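PDB 1LUR: aldose 1-epimerase from Caenorhabditis elegans, which probably interconverts the alpha and beta anomers of aldose sugars such as galactose. Local coordinates for residues F39-L49 with W259-L267. Residues are numbered along the deposited sequence; the frame is centred on the assembly and turned at random.
Sequences FPDKNGKNQDL and WSEKSGIEL
Two beta hairpins from separate sheets meet here, one turning through a type I turn from Asp41 to Gly44, the other through the loop between strands 256-259 and 265-271, and Ile265 of the second packs against the first hairpin. Its CD1 methyl does most of the touching. Ile265 CD1 lies 3.7 Å from Leu49 CD2. It also approaches Phe39 O and Gln47 CB. Ile265 CG1 stands anti to the carbonyl carbon (chi1 -67°) and runs alongside the backbone of Asp41, 3.7 Å from Asp41 CA. CG2 comes obliquely to the Phe39 ring, which also meets the ring of His337. Replacing Ile265 with an alanine would probably open a gap between Leu49, Gln47 and the Asp41 backbone. In the beta-sandwich of the galactose mutarotase fold, this joins the 33-40/46-48 hairpin, at one side of the four-stranded sheet, to the large sheet holding 265-271. Leu49 also packs on Phe335 of that large sheet.

At the turns, Lys42 N donates to Ser263 O at 2.9 Å, nearly straight at 167°. Asp41 CB sits beside the same oxygen. The Lys42 chain runs extended beyond CG past Lys262 and Ser263, and its NZ makes a weak hydrogen bond to Glu261 O. Asp41 OD1 takes the N-H of Lys45 N at 2.7 Å from above the carboxylate plane, which ties the first turn together. In the second, Ser260 OG accepts from Ser263 N in an ST motif, and Ser263 OG is hydrogen-bonded to Leu177 O. Gly264 has positive phi, and a CB there would clash with Lys42 CB.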
ATOM      1  N   PHE A  39      -7.853  13.482  10.549  1.00 40.76           N
ATOM      2  CA  PHE A  39      -7.213  13.588  11.857  1.00 42.16           C
ATOM      3  C   PHE A  39      -6.876  15.056  12.112  1.00 43.41           C
ATOM      4  O   PHE A  39      -6.298  15.723  11.257  1.00 43.85           O
ATOM      5  CB  PHE A  39      -5.933  12.755  11.873  1.00 39.82           C
ATOM      6  CG  PHE A  39      -5.360  12.536  13.243  1.00 37.74           C
ATOM      7  CD1 PHE A  39      -6.032  11.749  14.171  1.00 38.70           C
ATOM      8  CD2 PHE A  39      -4.130  13.084  13.594  1.00 37.25           C
ATOM      9  CE1 PHE A  39      -5.487  11.505  15.431  1.00 37.43           C
ATOM     10  CE2 PHE A  39      -3.573  12.846  14.851  1.00 36.35           C
ATOM     11  CZ  PHE A  39      -4.253  12.055  15.770  1.00 35.84           C
ATOM     12  N   PRO A  40      -7.225  15.578  13.297  1.00 45.64           N
ATOM     13  CA  PRO A  40      -6.934  16.983  13.600  1.00 46.14           C
ATOM     14  C   PRO A  40      -5.443  17.315  13.640  1.00 47.36           C
ATOM     15  O   PRO A  40      -4.639  16.544  14.159  1.00 46.78           O
ATOM     16  CB  PRO A  40      -7.615  17.188  14.949  1.00 46.07           C
ATOM     17  CG  PRO A  40      -7.483  15.837  15.593  1.00 46.92           C
ATOM     18  CD  PRO A  40      -7.829  14.899  14.457  1.00 45.77           C
ATOM     19  N   ASP A  41      -5.080  18.469  13.084  1.00 49.20           N
ATOM     20  CA  ASP A  41      -3.683  18.896  13.067  1.00 51.15           C
ATOM     21  C   ASP A  41      -3.323  19.561  14.394  1.00 51.39           C
ATOM     22  O   ASP A  41      -4.107  19.537  15.342  1.00 51.14           O
ATOM     23  CB  ASP A  41      -3.428  19.880  11.918  1.00 52.11           C
ATOM     24  CG  ASP A  41      -4.350  21.084  11.965  1.00 53.48           C
ATOM     25  OD1 ASP A  41      -4.671  21.543  13.079  1.00 53.95           O
ATOM     26  OD2 ASP A  41      -4.747  21.579  10.888  1.00 53.71           O
ATOM     27  N   LYS A  42      -2.135  20.157  14.450  1.00 52.41           N
ATOM     28  CA  LYS A  42      -1.670  20.829  15.659  1.00 53.25           C
ATOM     29  C   LYS A  42      -2.597  21.976  16.045  1.00 53.86           C
ATOM     30  O   LYS A  42      -2.682  22.350  17.214  1.00 54.88           O
ATOM     31  CB  LYS A  42      -0.254  21.373  15.452  1.00 52.87           C
ATOM     32  CG  LYS A  42      -0.161  22.481  14.414  1.00 52.69           C
ATOM     33  CD  LYS A  42       1.278  22.931  14.216  1.00 53.04           C
ATOM     34  CE  LYS A  42       1.370  24.065  13.209  1.00 52.99           C
ATOM     35  NZ  LYS A  42       2.786  24.453  12.951  1.00 54.00           N
ATOM     36  N   ASN A  43      -3.283  22.539  15.055  1.00 53.91           N
ATOM     37  CA  ASN A  43      -4.203  23.643  15.294  1.00 53.79           C
ATOM     38  C   ASN A  43      -5.612  23.104  15.533  1.00 53.29           C
ATOM     39  O   ASN A  43      -6.588  23.853  15.510  1.00 53.20           O
ATOM     40  CB  ASN A  43      -4.212  24.599  14.094  1.00 54.51           C
ATOM     41  CG  ASN A  43      -2.816  25.047  13.692  1.00 55.38           C
ATOM     42  OD1 ASN A  43      -2.027  25.494  14.525  1.00 55.66           O
ATOM     43  ND2 ASN A  43      -2.507  24.934  12.404  1.00 56.57           N
ATOM     44  N   GLY A  44      -5.707  21.797  15.759  1.00 52.41           N
ATOM     45  CA  GLY A  44      -6.999  21.178  16.000  1.00 51.54           C
ATOM     46  C   GLY A  44      -7.906  21.137  14.786  1.00 50.32           C
ATOM     47  O   GLY A  44      -9.107  20.904  14.909  1.00 50.92           O
ATOM     48  N   LYS A  45      -7.338  21.359  13.606  1.00 49.60           N
ATOM     49  CA  LYS A  45      -8.123  21.341  12.376  1.00 49.03           C
ATOM     50  C   LYS A  45      -8.053  19.979  11.681  1.00 49.21           C
ATOM     51  O   LYS A  45      -6.967  19.433  11.481  1.00 48.48           O
ATOM     52  CB  LYS A  45      -7.630  22.424  11.420  1.00 48.88           C
ATOM     53  CG  LYS A  45      -8.352  22.442  10.090  1.00 49.73           C
ATOM     54  CD  LYS A  45      -7.770  23.496   9.160  1.00 51.31           C
ATOM     55  CE  LYS A  45      -8.474  23.490   7.816  1.00 52.15           C
ATOM     56  NZ  LYS A  45      -9.942  23.715   7.960  1.00 53.55           N
ATOM     57  N   ASN A  46      -9.217  19.443  11.318  1.00 49.07           N
ATOM     58  CA  ASN A  46      -9.297  18.149  10.644  1.00 49.53           C
ATOM     59  C   ASN A  46      -8.629  18.174   9.278  1.00 49.85           C
ATOM     60  O   ASN A  46      -8.885  19.060   8.455  1.00 49.80           O
ATOM     61  CB  ASN A  46     -10.758  17.721  10.470  1.00 49.96           C
ATOM     62  CG  ASN A  46     -11.296  16.955  11.668  1.00 49.64           C
ATOM     63  OD1 ASN A  46     -12.499  16.720  11.773  1.00 49.84           O
ATOM     64  ND2 ASN A  46     -10.406  16.554  12.567  1.00 48.56           N
ATOM     65  N   GLN A  47      -7.770  17.193   9.040  1.00 49.53           N
ATOM     66  CA  GLN A  47      -7.066  17.095   7.775  1.00 48.58           C
ATOM     67  C   GLN A  47      -7.200  15.680   7.236  1.00 47.19           C
ATOM     68  O   GLN A  47      -7.040  14.707   7.980  1.00 45.97           O
ATOM     69  CB  GLN A  47      -5.587  17.424   7.957  1.00 50.41           C
ATOM     70  CG  GLN A  47      -4.807  17.383   6.660  1.00 53.32           C
ATOM     71  CD  GLN A  47      -5.301  18.413   5.666  1.00 54.90           C
ATOM     72  OE1 GLN A  47      -5.165  19.617   5.889  1.00 56.47           O
ATOM     73  NE2 GLN A  47      -5.888  17.949   4.566  1.00 55.04           N
ATOM     74  N   ASP A  48      -7.522  15.572   5.952  1.00 45.25           N
ATOM     75  CA  ASP A  48      -7.668  14.267   5.321  1.00 43.56           C
ATOM     76  C   ASP A  48      -6.233  13.934   4.934  1.00 42.69           C
ATOM     77  O   ASP A  48      -5.626  14.634   4.122  1.00 41.27           O
ATOM     78  CB  ASP A  48      -8.545  14.364   4.073  1.00 44.58           C
ATOM     79  CG  ASP A  48      -9.016  13.002   3.586  1.00 45.71           C
ATOM     80  OD1 ASP A  48      -8.217  12.039   3.640  1.00 45.03           O
ATOM     81  OD2 ASP A  48     -10.181  12.900   3.142  1.00 43.71           O
ATOM     82  N   LEU A  49      -5.695  12.871   5.517  1.00 40.73           N
ATOM     83  CA  LEU A  49      -4.329  12.456   5.244  1.00 39.49           C
ATOM     84  C   LEU A  49      -4.072  11.646   3.972  1.00 38.56           C
ATOM     85  O   LEU A  49      -2.919  11.438   3.605  1.00 37.65           O
ATOM     86  CB  LEU A  49      -3.792  11.694   6.456  1.00 38.95           C
ATOM     87  CG  LEU A  49      -3.985  12.405   7.802  1.00 39.43           C
ATOM     88  CD1 LEU A  49      -3.473  11.516   8.923  1.00 39.21           C
ATOM     89  CD2 LEU A  49      -3.247  13.741   7.795  1.00 39.04           C
ATOM     90  N   TRP A 259       6.130  12.743   8.810  1.00 44.28           N
ATOM     91  CA  TRP A 259       5.463  13.883   9.428  1.00 46.18           C
ATOM     92  C   TRP A 259       5.656  15.209   8.707  1.00 46.73           C
ATOM     93  O   TRP A 259       6.505  15.340   7.822  1.00 45.63           O
ATOM     94  CB  TRP A 259       5.926  14.013  10.885  1.00 47.04           C
ATOM     95  CG  TRP A 259       7.357  14.453  11.042  1.00 48.69           C
ATOM     96  CD1 TRP A 259       7.816  15.739  11.139  1.00 50.17           C
ATOM     97  CD2 TRP A 259       8.515  13.611  11.104  1.00 49.08           C
ATOM     98  NE1 TRP A 259       9.185  15.747  11.261  1.00 49.04           N
ATOM     99  CE2 TRP A 259       9.640  14.455  11.243  1.00 49.61           C
ATOM    100  CE3 TRP A 259       8.712  12.224  11.055  1.00 49.82           C
ATOM    101  CZ2 TRP A 259      10.945  13.956  11.333  1.00 49.79           C
ATOM    102  CZ3 TRP A 259      10.013  11.729  11.146  1.00 50.08           C
ATOM    103  CH2 TRP A 259      11.111  12.595  11.284  1.00 50.30           C
ATOM    104  N   SER A 260       4.853  16.188   9.111  1.00 47.44           N
ATOM    105  CA  SER A 260       4.888  17.531   8.544  1.00 48.97           C
ATOM    106  C   SER A 260       4.970  18.572   9.660  1.00 49.79           C
ATOM    107  O   SER A 260       4.051  18.686  10.473  1.00 49.35           O
ATOM    108  CB  SER A 260       3.623  17.776   7.718  1.00 48.84           C
ATOM    109  OG  SER A 260       3.398  19.162   7.532  1.00 49.96           O
ATOM    110  N   GLU A 261       6.068  19.325   9.705  1.00 49.93           N
ATOM    111  CA  GLU A 261       6.226  20.347  10.738  1.00 50.27           C
ATOM    112  C   GLU A 261       5.118  21.374  10.560  1.00 49.92           C
ATOM    113  O   GLU A 261       4.701  22.028  11.518  1.00 50.25           O
ATOM    114  CB  GLU A 261       7.596  21.026  10.632  1.00 50.67           C
ATOM    115  CG  GLU A 261       8.766  20.093  10.913  1.00 52.80           C
ATOM    116  CD  GLU A 261      10.115  20.766  10.739  1.00 53.98           C
ATOM    117  OE1 GLU A 261      10.295  21.490   9.735  1.00 54.38           O
ATOM    118  OE2 GLU A 261      11.004  20.556  11.593  1.00 54.65           O
ATOM    119  N   LYS A 262       4.636  21.498   9.329  1.00 49.34           N
ATOM    120  CA  LYS A 262       3.574  22.443   9.021  1.00 49.18           C
ATOM    121  C   LYS A 262       2.304  22.128   9.805  1.00 49.28           C
ATOM    122  O   LYS A 262       1.928  22.880  10.699  1.00 49.77           O
ATOM    123  CB  LYS A 262       3.282  22.438   7.519  1.00 49.95           C
ATOM    124  CG  LYS A 262       2.178  23.396   7.094  1.00 51.02           C
ATOM    125  CD  LYS A 262       1.979  23.368   5.582  1.00 53.78           C
ATOM    126  CE  LYS A 262       0.832  24.274   5.151  1.00 54.48           C
ATOM    127  NZ  LYS A 262       0.629  24.257   3.672  1.00 56.17           N
ATOM    128  N   SER A 263       1.649  21.016   9.480  1.00 48.30           N
ATOM    129  CA  SER A 263       0.420  20.626  10.168  1.00 47.00           C
ATOM    130  C   SER A 263       0.691  19.979  11.520  1.00 45.82           C
ATOM    131  O   SER A 263      -0.224  19.789  12.315  1.00 45.51           O
ATOM    132  CB  SER A 263      -0.389  19.656   9.305  1.00 48.41           C
ATOM    133  OG  SER A 263       0.329  18.453   9.090  1.00 48.07           O
ATOM    134  N   GLY A 264       1.949  19.635  11.769  1.00 45.51           N
ATOM    135  CA  GLY A 264       2.306  19.014  13.030  1.00 45.57           C
ATOM    136  C   GLY A 264       1.809  17.584  13.150  1.00 46.07           C
ATOM    137  O   GLY A 264       1.921  16.970  14.215  1.00 46.22           O
ATOM    138  N   ILE A 265       1.256  17.050  12.065  1.00 44.35           N
ATOM    139  CA  ILE A 265       0.749  15.681  12.075  1.00 44.41           C
ATOM    140  C   ILE A 265       1.862  14.688  11.761  1.00 44.85           C
ATOM    141  O   ILE A 265       2.667  14.896  10.850  1.00 45.12           O
ATOM    142  CB  ILE A 265      -0.392  15.486  11.048  1.00 44.16           C
ATOM    143  CG1 ILE A 265      -1.617  16.304  11.468  1.00 43.38           C
ATOM    144  CG2 ILE A 265      -0.756  14.005  10.941  1.00 42.41           C
ATOM    145  CD1 ILE A 265      -2.763  16.228  10.490  1.00 42.17           C
ATOM    146  N   GLU A 266       1.907  13.607  12.528  1.00 44.54           N
ATOM    147  CA  GLU A 266       2.921  12.587  12.326  1.00 44.70           C
ATOM    148  C   GLU A 266       2.270  11.222  12.158  1.00 42.83           C
ATOM    149  O   GLU A 266       1.209  10.951  12.723  1.00 42.75           O
ATOM    150  CB  GLU A 266       3.888  12.573  13.509  1.00 47.07           C
ATOM    151  CG  GLU A 266       4.933  11.478  13.459  1.00 50.23           C
ATOM    152  CD  GLU A 266       6.021  11.676  14.494  1.00 53.00           C
ATOM    153  OE1 GLU A 266       6.841  10.754  14.690  1.00 53.90           O
ATOM    154  OE2 GLU A 266       6.059  12.764  15.110  1.00 54.97           O
ATOM    155  N   LEU A 267       2.908  10.378  11.355  1.00 41.11           N
ATOM    156  CA  LEU A 267       2.429   9.030  11.080  1.00 37.63           C
ATOM    157  C   LEU A 267       3.582   8.064  11.302  1.00 36.72           C
ATOM    158  O   LEU A 267       4.669   8.260  10.761  1.00 35.64           O
ATOM    159  CB  LEU A 267       1.949   8.921   9.630  1.00 39.53           C
ATOM    160  CG  LEU A 267       1.831   7.508   9.053  1.00 39.31           C
ATOM    161  CD1 LEU A 267       0.748   6.754   9.809  1.00 41.81           C
ATOM    162  CD2 LEU A 267       1.509   7.557   7.565  1.00 40.73           C
TER